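Local structure of meta cleavage compound hydrolase (Janthinobacterium, 1J1I) at residues Pro38-His43 against Gly106-Val111; Val131-Leu136 against Gln222-Val227. The protein hydrolyses a carbon-carbon bond of the ring-opened meta-cleavage product in carbazole breakdown, very likely releasing anthranilate. All coordinates share one frame; numbering follows the deposited sequence.

Contact 1: Pro38-His43 against Gly106-Val111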
loop_
_atom_site.group_PDB
_atom_site.type_symbol
_atom_site.label_atom_id
_atom_site.label_comp_id
_atom_site.label_asym_id
_atom_site.label_seq_id
_atom_site.Cartn_x
_atom_site.Cartn_y
_atom_site.Cartn_z
ATOM N N PRO A 38 17.185 9.808 9.669
ATOM C CA PRO A 38 17.965 8.730 9.058
ATOM C C PRO A 38 17.176 7.490 8.669
ATOM O O PRO A 38 16.393 6.963 9.464
ATOM C CB PRO A 38 18.992 8.414 10.130
ATOM C CG PRO A 38 18.185 8.573 11.364
ATOM C CD PRO A 38 17.478 9.890 11.110
ATOM N N VAL A 39 17.418 7.031 7.443
ATOM C CA VAL A 39 16.792 5.839 6.882
ATOM C C VAL A 39 17.892 4.935 6.338
ATOM O O VAL A 39 18.675 5.350 5.478
ATOM C CB VAL A 39 15.849 6.179 5.711
ATOM C CG1 VAL A 39 15.246 4.896 5.145
ATOM C CG2 VAL A 39 14.764 7.127 6.174
ATOM N N ILE A 40 17.943 3.700 6.835
ATOM C CA ILE A 40 18.947 2.739 6.403
ATOM C C ILE A 40 18.362 1.728 5.423
ATOM O O ILE A 40 17.347 1.090 5.709
ATOM C CB ILE A 40 19.529 1.960 7.600
ATOM C CG1 ILE A 40 20.187 2.932 8.584
ATOM C CG2 ILE A 40 20.527 0.908 7.101
ATOM C CD1 ILE A 40 20.799 2.255 9.801
ATOM N N LEU A 41 19.008 1.588 4.270
ATOM C CA LEU A 41 18.566 0.650 3.247
ATOM C C LEU A 41 19.480 -0.573 3.308
ATOM O O LEU A 41 20.704 -0.429 3.331
ATOM C CB LEU A 41 18.638 1.312 1.861
ATOM C CG LEU A 41 17.967 2.689 1.722
ATOM C CD1 LEU A 41 18.135 3.205 0.296
ATOM C CD2 LEU A 41 16.478 2.596 2.080
ATOM N N ILE A 42 18.885 -1.766 3.352
ATOM C CA ILE A 42 19.648 -3.014 3.418
ATOM C C ILE A 42 19.349 -3.878 2.200
ATOM O O ILE A 42 18.218 -4.325 2.012
ATOM C CB ILE A 42 19.302 -3.834 4.687
ATOM C CG1 ILE A 42 19.266 -2.925 5.921
ATOM C CG2 ILE A 42 20.359 -4.901 4.912
ATOM C CD1 ILE A 42 20.573 -2.232 6.206
ATOM N N HIS A 43 20.374 -4.111 1.386
ATOM C CA HIS A 43 20.263 -4.905 0.165
ATOM C C HIS A 43 19.910 -6.373 0.424
ATOM O O HIS A 43 19.990 -6.856 1.552
ATOM C CB HIS A 43 21.583 -4.817 -0.615
ATOM C CG HIS A 43 22.757 -5.391 0.120
ATOM N ND1 HIS A 43 23.033 -6.742 0.139
ATOM C CD2 HIS A 43 23.689 -4.807 0.910
ATOM C CE1 HIS A 43 24.083 -6.965 0.910
ATOM N NE2 HIS A 43 24.500 -5.807 1.390
ATOM N N GLY A 106 18.859 9.911 17.201
ATOM C CA GLY A 106 17.759 9.126 17.732
ATOM C C GLY A 106 17.559 7.806 17.011
ATOM O O GLY A 106 18.521 7.160 16.598
ATOM N N LYS A 107 16.302 7.403 16.862
ATOM C CA LYS A 107 15.982 6.151 16.186
ATOM C C LYS A 107 16.160 6.289 14.682
ATOM O O LYS A 107 16.253 7.400 14.156
ATOM C CB LYS A 107 14.541 5.739 16.497
ATOM C CG LYS A 107 14.302 5.449 17.970
ATOM C CD LYS A 107 12.860 5.070 18.250
ATOM C CE LYS A 107 12.687 4.669 19.709
ATOM N NZ LYS A 107 11.300 4.221 19.991
ATOM N N VAL A 108 16.204 5.155 13.995
ATOM C CA VAL A 108 16.360 5.142 12.544
ATOM C C VAL A 108 15.332 4.210 11.917
ATOM O O VAL A 108 14.846 3.277 12.565
ATOM C CB VAL A 108 17.759 4.644 12.119
ATOM C CG1 VAL A 108 18.833 5.548 12.698
ATOM C CG2 VAL A 108 17.960 3.208 12.573
ATOM N N SER A 109 15.002 4.470 10.657
ATOM C CA SER A 109 14.058 3.624 9.938
ATOM C C SER A 109 14.905 2.606 9.189
ATOM O O SER A 109 16.017 2.920 8.764
ATOM C CB SER A 109 13.239 4.450 8.941
ATOM O OG SER A 109 12.483 5.446 9.601
ATOM N N ILE A 110 14.393 1.388 9.038
ATOM C CA ILE A 110 15.137 0.353 8.335
ATOM C C ILE A 110 14.314 -0.217 7.185
ATOM O O ILE A 110 13.161 -0.611 7.370
ATOM C CB ILE A 110 15.539 -0.795 9.283
ATOM C CG1 ILE A 110 16.382 -0.242 10.440
ATOM C CG2 ILE A 110 16.309 -1.870 8.500
ATOM C CD1 ILE A 110 16.784 -1.289 11.468
ATOM N N VAL A 111 14.928 -0.253 6.007
ATOM C CA VAL A 111 14.302 -0.758 4.787
ATOM C C VAL A 111 15.169 -1.883 4.232
ATOM O O VAL A 111 16.330 -1.658 3.883
ATOM C CB VAL A 111 14.201 0.348 3.711
ATOM C CG1 VAL A 111 13.450 -0.177 2.496
ATOM C CG2 VAL A 111 13.503 1.586 4.292
HETATM O O HOH W 1 13.926 7.861 10.680
#
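Pro38 O takes the backbone N-H of Ser109 at 3.1 Å, the first of four parallel ladder bonds between 38-42 and 108-111. The same carbonyl oxygen also accepts a bond from a water, which lies 3.0 Å from Ser109 OG. The water thus links the serine hydroxyl to the carbonyl that its own backbone N-H already holds. Ile40 then bonds with both of its backbone groups. Its N gives an almost straight bond to Ser109 O (179° at the hydrogen), although the donor is tilted 23° from the carbonyl plane. Ile40 O accepts Val111 N at 2.8 Å, nearly along the C=O axis. Ile42 N bonds to Val111 O at 2.6 Å, and the pairing continues from Ile42 to Asn113. Val39 and Leu41 turn their backbone bonds to the other neighbour, strand 67-71, through Arg67, Ile69 and Met71.

Side chains pack on both faces. Leu41 CD2 lies alongside Val111, 3.6 Å from its CB. Val39 has CG1 opposite its backbone N (chi1 179°), which brings that methyl to Val111 CG2. On the opposite face Ile42 CG1 touches Ile110 CG2, and helix 88-101 covers Ile40, Ile42, Val108 and Ile110. Where the two strands begin, the ring of Pro38 crosses Val108 at about a right angle, with a tight 3.4 Å between Pro38 CG and Val108 CG1.

Strand 108-113 runs on to Ser114, the likely nucleophile of this alpha/beta hydrolase. Two donors grip Pro38 O, and the water gives the hydroxyl of buried Ser109 a polar partner in a largely aliphatic contact.

Contact 2: Val131-Leu136 against Gln222-Val227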
loop_
_atom_site.group_PDB
_atom_site.type_symbol
_atom_site.label_atom_id
_atom_site.label_comp_id
_atom_site.label_asym_id
_atom_site.label_seq_id
_atom_site.Cartn_x
_atom_site.Cartn_y
_atom_site.Cartn_z
ATOM N N VAL A 131 15.156 1.412 16.616
ATOM C CA VAL A 131 14.311 1.509 15.425
ATOM C C VAL A 131 12.990 2.255 15.556
ATOM O O VAL A 131 12.241 2.056 16.512
ATOM C CB VAL A 131 14.009 0.089 14.897
ATOM C CG1 VAL A 131 13.372 0.156 13.513
ATOM C CG2 VAL A 131 15.295 -0.725 14.868
ATOM N N ASN A 132 12.712 3.091 14.554
ATOM C CA ASN A 132 11.490 3.889 14.484
ATOM C C ASN A 132 10.440 3.251 13.560
ATOM O O ASN A 132 9.248 3.267 13.859
ATOM C CB ASN A 132 11.826 5.289 13.966
ATOM C CG ASN A 132 10.591 6.096 13.636
ATOM O OD1 ASN A 132 9.816 6.456 14.523
ATOM N ND2 ASN A 132 10.395 6.379 12.351
ATOM N N ALA A 133 10.892 2.706 12.434
ATOM C CA ALA A 133 10.000 2.078 11.454
ATOM C C ALA A 133 10.753 1.014 10.672
ATOM O O ALA A 133 11.978 1.084 10.537
ATOM C CB ALA A 133 9.441 3.127 10.492
ATOM N N LEU A 134 10.012 0.040 10.152
ATOM C CA LEU A 134 10.587 -1.064 9.391
ATOM C C LEU A 134 9.838 -1.319 8.083
ATOM O O LEU A 134 8.610 -1.332 8.054
ATOM C CB LEU A 134 10.547 -2.344 10.226
ATOM C CG LEU A 134 10.988 -3.647 9.551
ATOM C CD1 LEU A 134 12.491 -3.622 9.300
ATOM C CD2 LEU A 134 10.620 -4.827 10.439
ATOM N N VAL A 135 10.584 -1.529 7.007
ATOM C CA VAL A 135 9.986 -1.819 5.704
ATOM C C VAL A 135 10.532 -3.161 5.246
ATOM O O VAL A 135 11.736 -3.314 5.070
ATOM C CB VAL A 135 10.348 -0.743 4.657
ATOM C CG1 VAL A 135 9.776 -1.128 3.286
ATOM C CG2 VAL A 135 9.807 0.613 5.101
ATOM N N LEU A 136 9.646 -4.137 5.086
ATOM C CA LEU A 136 10.044 -5.465 4.654
ATOM C C LEU A 136 9.595 -5.604 3.206
ATOM O O LEU A 136 8.408 -5.526 2.901
ATOM C CB LEU A 136 9.377 -6.522 5.532
ATOM C CG LEU A 136 9.702 -6.399 7.024
ATOM C CD1 LEU A 136 8.792 -7.326 7.811
ATOM C CD2 LEU A 136 11.179 -6.733 7.271
ATOM N N GLN A 222 7.112 -4.931 16.942
ATOM C CA GLN A 222 6.148 -3.971 17.480
ATOM C C GLN A 222 6.202 -2.579 16.847
ATOM O O GLN A 222 5.289 -1.778 17.021
ATOM C CB GLN A 222 6.334 -3.858 19.008
ATOM C CG GLN A 222 6.158 -5.190 19.747
ATOM C CD GLN A 222 6.396 -5.087 21.249
ATOM O OE1 GLN A 222 7.281 -4.358 21.706
ATOM N NE2 GLN A 222 5.619 -5.835 22.022
ATOM N N VAL A 223 7.268 -2.294 16.112
ATOM C CA VAL A 223 7.421 -0.997 15.451
ATOM C C VAL A 223 6.508 -0.922 14.222
ATOM O O VAL A 223 6.116 -1.955 13.680
ATOM C CB VAL A 223 8.890 -0.808 15.003
ATOM C CG1 VAL A 223 9.003 0.269 13.957
ATOM C CG2 VAL A 223 9.749 -0.446 16.204
ATOM N N PRO A 224 6.126 0.299 13.792
ATOM C CA PRO A 224 5.268 0.366 12.604
ATOM C C PRO A 224 6.040 -0.271 11.455
ATOM O O PRO A 224 7.230 0.011 11.249
ATOM C CB PRO A 224 5.044 1.869 12.407
ATOM C CG PRO A 224 6.197 2.507 13.151
ATOM C CD PRO A 224 6.310 1.640 14.369
ATOM N N THR A 225 5.358 -1.127 10.708
ATOM C CA THR A 225 5.990 -1.851 9.623
ATOM C C THR A 225 5.216 -1.771 8.316
ATOM O O THR A 225 3.986 -1.726 8.313
ATOM C CB THR A 225 6.141 -3.339 10.014
ATOM O OG1 THR A 225 6.956 -3.437 11.189
ATOM C CG2 THR A 225 6.770 -4.142 8.879
ATOM N N LEU A 226 5.953 -1.747 7.212
ATOM C CA LEU A 226 5.353 -1.718 5.884
ATOM C C LEU A 226 5.841 -2.984 5.182
ATOM O O LEU A 226 7.042 -3.161 4.975
ATOM C CB LEU A 226 5.827 -0.488 5.102
ATOM C CG LEU A 226 4.930 0.137 4.023
ATOM C CD1 LEU A 226 5.792 0.564 2.840
ATOM C CD2 LEU A 226 3.857 -0.829 3.580
ATOM N N VAL A 227 4.914 -3.877 4.850
ATOM C CA VAL A 227 5.261 -5.114 4.157
ATOM C C VAL A 227 5.012 -4.859 2.670
ATOM O O VAL A 227 3.862 -4.713 2.244
ATOM C CB VAL A 227 4.380 -6.301 4.632
ATOM C CG1 VAL A 227 4.775 -7.576 3.904
ATOM C CG2 VAL A 227 4.527 -6.489 6.143
#
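Val223 has CG1 anti to its backbone N (chi1 162°), and this points the methyl at the corner where the chain turns at Asn132. There CG1 lies against Asn132 O and Ala133 CA, a fit so tight that its exact distances are doubtful, while CG2 faces Val131 O. Pro224 adds its ring to the same corner, with CG 3.2 Å from Asn132 O. In Thr225 the first torsion of -60° sets OG1 beside the backbone N and CG2 anti to it. OG1 donates to Val223 O at 3.0 Å, within its own segment, from a position 45° out of the carbonyl plane. Thr225 shares a sheet face with Leu134 and lies beside it, with Leu134 CB 3.9 Å from Thr225 OG1. Thr225 CG2 meets Leu136 CD1, also at 3.9 Å, with the two side chains crossing. A valine in place of Thr225 would probably leave Val223 O without its hydroxyl partner.

Strands 131-137 and 225-230 are neighbours in the parallel part of the central alpha/beta-hydrolase sheet. Strand 225-230 leads toward Asp233, the probable acid of the catalytic triad. Three backbone bonds make the ladder here. Leu134 N goes to Pro224 O at 3.0 Å, Leu226 N to Leu134 O, and Leu136 N to Leu226 O. Leu134 thus uses both its N and its O on this neighbour, whereas Val135 bonds to strand 108-113.

On the other face Val135 CG2 lies 4.1 Å from Leu226 CB, the two side chains pointing the same way. Phe278 of helix 268-281 touches Ala133, Val135 and Leu226 on that face.

From the N terminus, strand 38-42 comes first. Contact 1 closes a loop of 62 residues that includes strand 67-71 and helix 88-101, and brings in 108-113. The chain then passes through helix 114-126 to strand 131-137. Contact 2 closes a second loop, 85 residues long and about half helical, when 222-227 joins 131-136. The two loops follow in series and neither nests nor crosses. Their middle strands are neighbours: Ile110 N and O probably bond to Ala133 O and Val135 N. The four strands therefore run in order as 38-42, 108-113, 131-137 and 225-230. Together the contacts tie the early part of the sheet to its C-terminal part.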